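Local atomic coordinates of chitinase (Paenibacillus sp. FPU-7, PDB entry 5GZT), a protein that probably cleaves internal beta-1,4 linkages between N-acetylglucosamine units in chitin and chitodextrins, using glycoside hydrolase family 18 domains. Residues Gly1018-Pro1030 with Ala1040-Tyr1052. Residues are numbered along the deposited sequence; the frame is centred on the assembly and turned at random.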
loop_
_atom_site.group_PDB
_atom_site.type_symbol
_atom_site.label_atom_id
_atom_site.label_comp_id
_atom_site.label_asym_id
_atom_site.label_seq_id
_atom_site.Cartn_x
_atom_site.Cartn_y
_atom_site.Cartn_z
ATOM N N GLY B 1018 37.672 7.018 2.598
ATOM C CA GLY B 1018 38.484 6.624 3.729
ATOM C C GLY B 1018 38.393 5.094 3.988
ATOM O O GLY B 1018 37.283 4.513 4.040
ATOM N N GLY B 1019 39.552 4.487 4.094
ATOM C CA GLY B 1019 39.706 3.111 4.583
ATOM C C GLY B 1019 40.266 3.083 6.026
ATOM O O GLY B 1019 41.106 3.959 6.432
ATOM N N ALA B 1020 39.850 2.055 6.795
ATOM C CA ALA B 1020 40.271 1.907 8.200
ATOM C C ALA B 1020 41.074 0.617 8.303
ATOM O O ALA B 1020 40.566 -0.469 7.952
ATOM C CB ALA B 1020 39.067 1.782 9.071
ATOM N N PHE B 1021 42.268 0.698 8.865
ATOM C CA PHE B 1021 43.105 -0.496 9.064
ATOM C C PHE B 1021 42.903 -1.115 10.480
ATOM O O PHE B 1021 43.828 -1.686 11.063
ATOM C CB PHE B 1021 44.554 -0.161 8.854
ATOM C CG PHE B 1021 44.958 0.077 7.415
ATOM C CD1 PHE B 1021 44.039 0.190 6.356
ATOM C CD2 PHE B 1021 46.296 0.227 7.123
ATOM C CE1 PHE B 1021 44.489 0.463 5.072
ATOM C CE2 PHE B 1021 46.735 0.456 5.823
ATOM C CZ PHE B 1021 45.824 0.559 4.804
ATOM N N TYR B 1022 41.727 -0.940 11.037
ATOM C CA TYR B 1022 41.394 -1.486 12.344
ATOM C C TYR B 1022 39.952 -1.892 12.290
ATOM O O TYR B 1022 39.159 -1.369 11.463
ATOM C CB TYR B 1022 41.603 -0.480 13.503
ATOM C CG TYR B 1022 40.772 0.800 13.391
ATOM C CD1 TYR B 1022 41.240 1.924 12.642
ATOM C CD2 TYR B 1022 39.548 0.907 14.001
ATOM C CE1 TYR B 1022 40.484 3.091 12.511
ATOM C CE2 TYR B 1022 38.783 2.077 13.873
ATOM C CZ TYR B 1022 39.259 3.159 13.124
ATOM O OH TYR B 1022 38.460 4.274 13.047
ATOM N N ALA B 1023 39.574 -2.719 13.269
ATOM C CA ALA B 1023 38.205 -3.209 13.402
ATOM C C ALA B 1023 37.425 -2.646 14.539
ATOM O O ALA B 1023 37.949 -2.047 15.464
ATOM C CB ALA B 1023 38.244 -4.716 13.545
ATOM N N ARG B 1024 36.129 -2.868 14.470
ATOM C CA ARG B 1024 35.219 -2.717 15.621
ATOM C C ARG B 1024 34.404 -3.986 15.706
ATOM O O ARG B 1024 34.497 -4.836 14.838
ATOM C CB ARG B 1024 34.330 -1.490 15.493
ATOM C CG ARG B 1024 35.128 -0.184 15.606
ATOM C CD ARG B 1024 34.215 1.037 15.501
ATOM N NE ARG B 1024 35.030 2.242 15.565
ATOM C CZ ARG B 1024 35.590 2.734 16.682
ATOM N NH1 ARG B 1024 35.345 2.220 17.887
ATOM N NH2 ARG B 1024 36.378 3.793 16.601
ATOM N N GLY B 1025 33.678 -4.176 16.790
ATOM C CA GLY B 1025 33.062 -5.496 17.020
ATOM C C GLY B 1025 32.154 -5.544 18.239
ATOM O O GLY B 1025 32.008 -4.536 18.918
ATOM N N TRP B 1026 31.457 -6.682 18.439
ATOM C CA TRP B 1026 30.567 -6.869 19.583
ATOM C C TRP B 1026 30.731 -8.302 20.111
ATOM O O TRP B 1026 31.060 -9.209 19.351
ATOM C CB TRP B 1026 29.079 -6.648 19.229
ATOM C CG TRP B 1026 28.702 -5.301 18.836
ATOM C CD1 TRP B 1026 28.117 -4.318 19.603
ATOM C CD2 TRP B 1026 28.879 -4.754 17.540
ATOM N NE1 TRP B 1026 27.938 -3.170 18.837
ATOM C CE2 TRP B 1026 28.409 -3.419 17.573
ATOM C CE3 TRP B 1026 29.442 -5.253 16.364
ATOM C CZ2 TRP B 1026 28.476 -2.582 16.466
ATOM C CZ3 TRP B 1026 29.501 -4.422 15.256
ATOM C CH2 TRP B 1026 29.004 -3.103 15.316
ATOM N N VAL B 1027 30.464 -8.485 21.417
ATOM C CA VAL B 1027 30.436 -9.836 22.060
ATOM C C VAL B 1027 28.979 -10.175 22.380
ATOM O O VAL B 1027 28.083 -9.304 22.250
ATOM C CB VAL B 1027 31.338 -9.908 23.328
ATOM C CG1 VAL B 1027 32.819 -9.937 22.937
ATOM C CG2 VAL B 1027 31.080 -8.774 24.316
ATOM N N ASN B 1028 28.716 -11.436 22.790
ATOM C CA ASN B 1028 27.346 -11.929 23.040
ATOM C C ASN B 1028 26.444 -11.644 21.868
ATOM O O ASN B 1028 25.417 -10.958 21.983
ATOM C CB ASN B 1028 26.737 -11.313 24.294
ATOM C CG ASN B 1028 27.481 -11.721 25.574
ATOM O OD1 ASN B 1028 27.969 -12.844 25.705
ATOM N ND2 ASN B 1028 27.579 -10.782 26.519
ATOM N N VAL B 1029 26.877 -12.122 20.711
ATOM C CA VAL B 1029 26.125 -11.921 19.497
ATOM C C VAL B 1029 25.524 -13.276 19.087
ATOM O O VAL B 1029 26.270 -14.252 18.830
ATOM C CB VAL B 1029 27.003 -11.348 18.357
ATOM C CG1 VAL B 1029 26.163 -11.215 17.083
ATOM C CG2 VAL B 1029 27.593 -10.001 18.766
ATOM N N PRO B 1030 24.189 -13.338 18.995
ATOM C CA PRO B 1030 23.486 -14.597 18.666
ATOM C C PRO B 1030 23.990 -15.174 17.382
ATOM O O PRO B 1030 24.258 -14.389 16.455
ATOM C CB PRO B 1030 22.051 -14.151 18.466
ATOM C CG PRO B 1030 21.915 -12.884 19.277
ATOM C CD PRO B 1030 23.272 -12.272 19.421
ATOM N N ALA B 1040 22.682 -7.690 20.261
ATOM C CA ALA B 1040 23.781 -8.289 21.043
ATOM C C ALA B 1040 23.587 -7.977 22.533
ATOM O O ALA B 1040 22.876 -7.038 22.893
ATOM C CB ALA B 1040 25.138 -7.819 20.574
ATOM N N GLY B 1041 24.218 -8.795 23.376
ATOM C CA GLY B 1041 24.105 -8.662 24.815
ATOM C C GLY B 1041 25.055 -7.678 25.488
ATOM O O GLY B 1041 25.306 -6.590 25.010
ATOM N N ASP B 1042 25.567 -8.081 26.632
ATOM C CA ASP B 1042 26.392 -7.240 27.454
ATOM C C ASP B 1042 27.746 -7.122 26.774
ATOM O O ASP B 1042 28.328 -8.132 26.335
ATOM C CB ASP B 1042 26.514 -7.848 28.864
ATOM C CG ASP B 1042 27.468 -7.099 29.742
ATOM O OD1 ASP B 1042 27.038 -6.108 30.357
ATOM O OD2 ASP B 1042 28.653 -7.505 29.799
ATOM N N GLN B 1043 28.223 -5.882 26.703
ATOM C CA GLN B 1043 29.415 -5.534 25.950
ATOM C C GLN B 1043 30.640 -5.306 26.814
ATOM O O GLN B 1043 31.633 -4.819 26.313
ATOM C CB GLN B 1043 29.147 -4.255 25.130
ATOM C CG GLN B 1043 28.251 -4.477 23.934
ATOM C CD GLN B 1043 28.620 -5.758 23.223
ATOM O OE1 GLN B 1043 29.782 -5.998 22.904
ATOM N NE2 GLN B 1043 27.657 -6.628 23.069
ATOM N N ALA B 1044 30.609 -5.676 28.090
ATOM C CA ALA B 1044 31.738 -5.415 28.960
ATOM C C ALA B 1044 33.011 -6.066 28.450
ATOM O O ALA B 1044 34.108 -5.541 28.663
ATOM C CB ALA B 1044 31.429 -5.865 30.393
ATOM N N LYS B 1045 32.895 -7.197 27.770
ATOM C CA LYS B 1045 34.090 -7.822 27.171
ATOM C C LYS B 1045 34.290 -7.429 25.659
ATOM O O LYS B 1045 34.996 -8.105 24.914
ATOM C CB LYS B 1045 34.025 -9.334 27.299
ATOM C CG LYS B 1045 33.380 -9.822 28.567
ATOM C CD LYS B 1045 33.873 -11.199 28.955
ATOM C CE LYS B 1045 32.827 -11.905 29.814
ATOM N NZ LYS B 1045 33.409 -13.104 30.475
ATOM N N ASN B 1046 33.685 -6.333 25.215
ATOM C CA ASN B 1046 33.827 -5.875 23.789
ATOM C C ASN B 1046 35.295 -5.810 23.345
ATOM O O ASN B 1046 36.123 -5.298 24.112
ATOM C CB ASN B 1046 33.164 -4.498 23.660
ATOM C CG ASN B 1046 33.056 -4.039 22.229
ATOM O OD1 ASN B 1046 34.058 -3.660 21.636
ATOM N ND2 ASN B 1046 31.856 -4.101 21.661
ATOM N N PRO B 1047 35.649 -6.281 22.117
ATOM C CA PRO B 1047 37.115 -6.260 21.733
ATOM C C PRO B 1047 37.725 -4.892 21.429
ATOM O O PRO B 1047 38.895 -4.827 21.181
ATOM C CB PRO B 1047 37.167 -7.117 20.462
ATOM C CG PRO B 1047 35.829 -6.875 19.842
ATOM C CD PRO B 1047 34.817 -6.697 20.971
ATOM N N GLY B 1048 36.936 -3.828 21.470
ATOM C CA GLY B 1048 37.437 -2.451 21.267
ATOM C C GLY B 1048 37.784 -2.270 19.780
ATOM O O GLY B 1048 36.911 -2.459 18.905
ATOM N N THR B 1049 39.057 -1.965 19.520
ATOM C CA THR B 1049 39.515 -1.624 18.197
ATOM C C THR B 1049 40.825 -2.285 17.908
ATOM O O THR B 1049 41.788 -1.584 17.653
ATOM C CB THR B 1049 39.665 -0.090 17.944
ATOM O OG1 THR B 1049 40.551 0.485 18.907
ATOM C CG2 THR B 1049 38.273 0.673 17.954
ATOM N N PRO B 1050 40.839 -3.629 17.802
ATOM C CA PRO B 1050 41.990 -4.310 17.191
ATOM C C PRO B 1050 42.407 -3.837 15.795
ATOM O O PRO B 1050 41.604 -3.608 14.894
ATOM C CB PRO B 1050 41.535 -5.772 17.066
ATOM C CG PRO B 1050 40.069 -5.728 17.136
ATOM C CD PRO B 1050 39.679 -4.509 17.914
ATOM N N THR B 1051 43.683 -3.785 15.591
ATOM C CA THR B 1051 44.188 -3.370 14.334
ATOM C C THR B 1051 44.200 -4.556 13.411
ATOM O O THR B 1051 44.052 -5.724 13.872
ATOM C CB THR B 1051 45.625 -2.937 14.507
ATOM O OG1 THR B 1051 46.396 -4.018 15.028
ATOM C CG2 THR B 1051 45.712 -1.780 15.490
ATOM N N TYR B 1052 44.394 -4.317 12.121
ATOM C CA TYR B 1052 44.551 -5.431 11.207
ATOM C C TYR B 1052 45.673 -6.387 11.717
ATOM O O TYR B 1052 45.516 -7.620 11.662
ATOM C CB TYR B 1052 44.819 -4.993 9.794
ATOM C CG TYR B 1052 44.783 -6.123 8.773
ATOM C CD1 TYR B 1052 43.558 -6.633 8.329
ATOM C CD2 TYR B 1052 45.981 -6.655 8.234
ATOM C CE1 TYR B 1052 43.509 -7.660 7.379
ATOM C CE2 TYR B 1052 45.944 -7.669 7.280
ATOM C CZ TYR B 1052 44.703 -8.166 6.857
ATOM O OH TYR B 1052 44.636 -9.143 5.902
HETATM O O HOH W 1 34.236 -2.547 19.159
#
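Strand 1024-1026, an outermost strand of the small antiparallel sheet that follows barrel strand 1015-1020 in this family 18 domain, receives segment 1040-1052 along the edge not used by strand 1086-1089. Much of the bonding comes from amide side chains. Gln1043, its chain bent at CG (chi2 -42°), turns its amide back to Val1027 and bonds both backbone polar atoms: Val1027 N reaches OE1 at 3.0 Å in the amide plane, on a lone pair, while NE2 gives to Val1027 O at 2.8 Å. OE1 also accepts from Asn1046 ND2, whose other bond goes to Gly1025 O (2.8 Å); these bonds fix which way both amides are flipped. Asn1046 OD1 closes an Asx turn onto Gly1048 N, and a water links Gly1025 N to OD1 and Gly1048 O. The Val1027 methyls part, CG1 against Lys1045 O and CG2 3.4 Å from Gln1043 OE1. Near the start of the segment, Gly1041 N bonds Asn1028 O. Where the TIM-barrel strand gives way to the small sheet, Ala1023 N meets Pro1050 O at 2.7 Å, nearly straight, and Tyr1052 N, in the first turn of helix 1052-1058, binds Phe1021 O from above its carbonyl plane (2.9 Å). Thr1049 CG2 sits over one face of the Arg1024 guanidinium, 3.3 Å from NH1; Arg1024 NE forms a salt bridge with Asp971, which also bonds Tyr1022 OH.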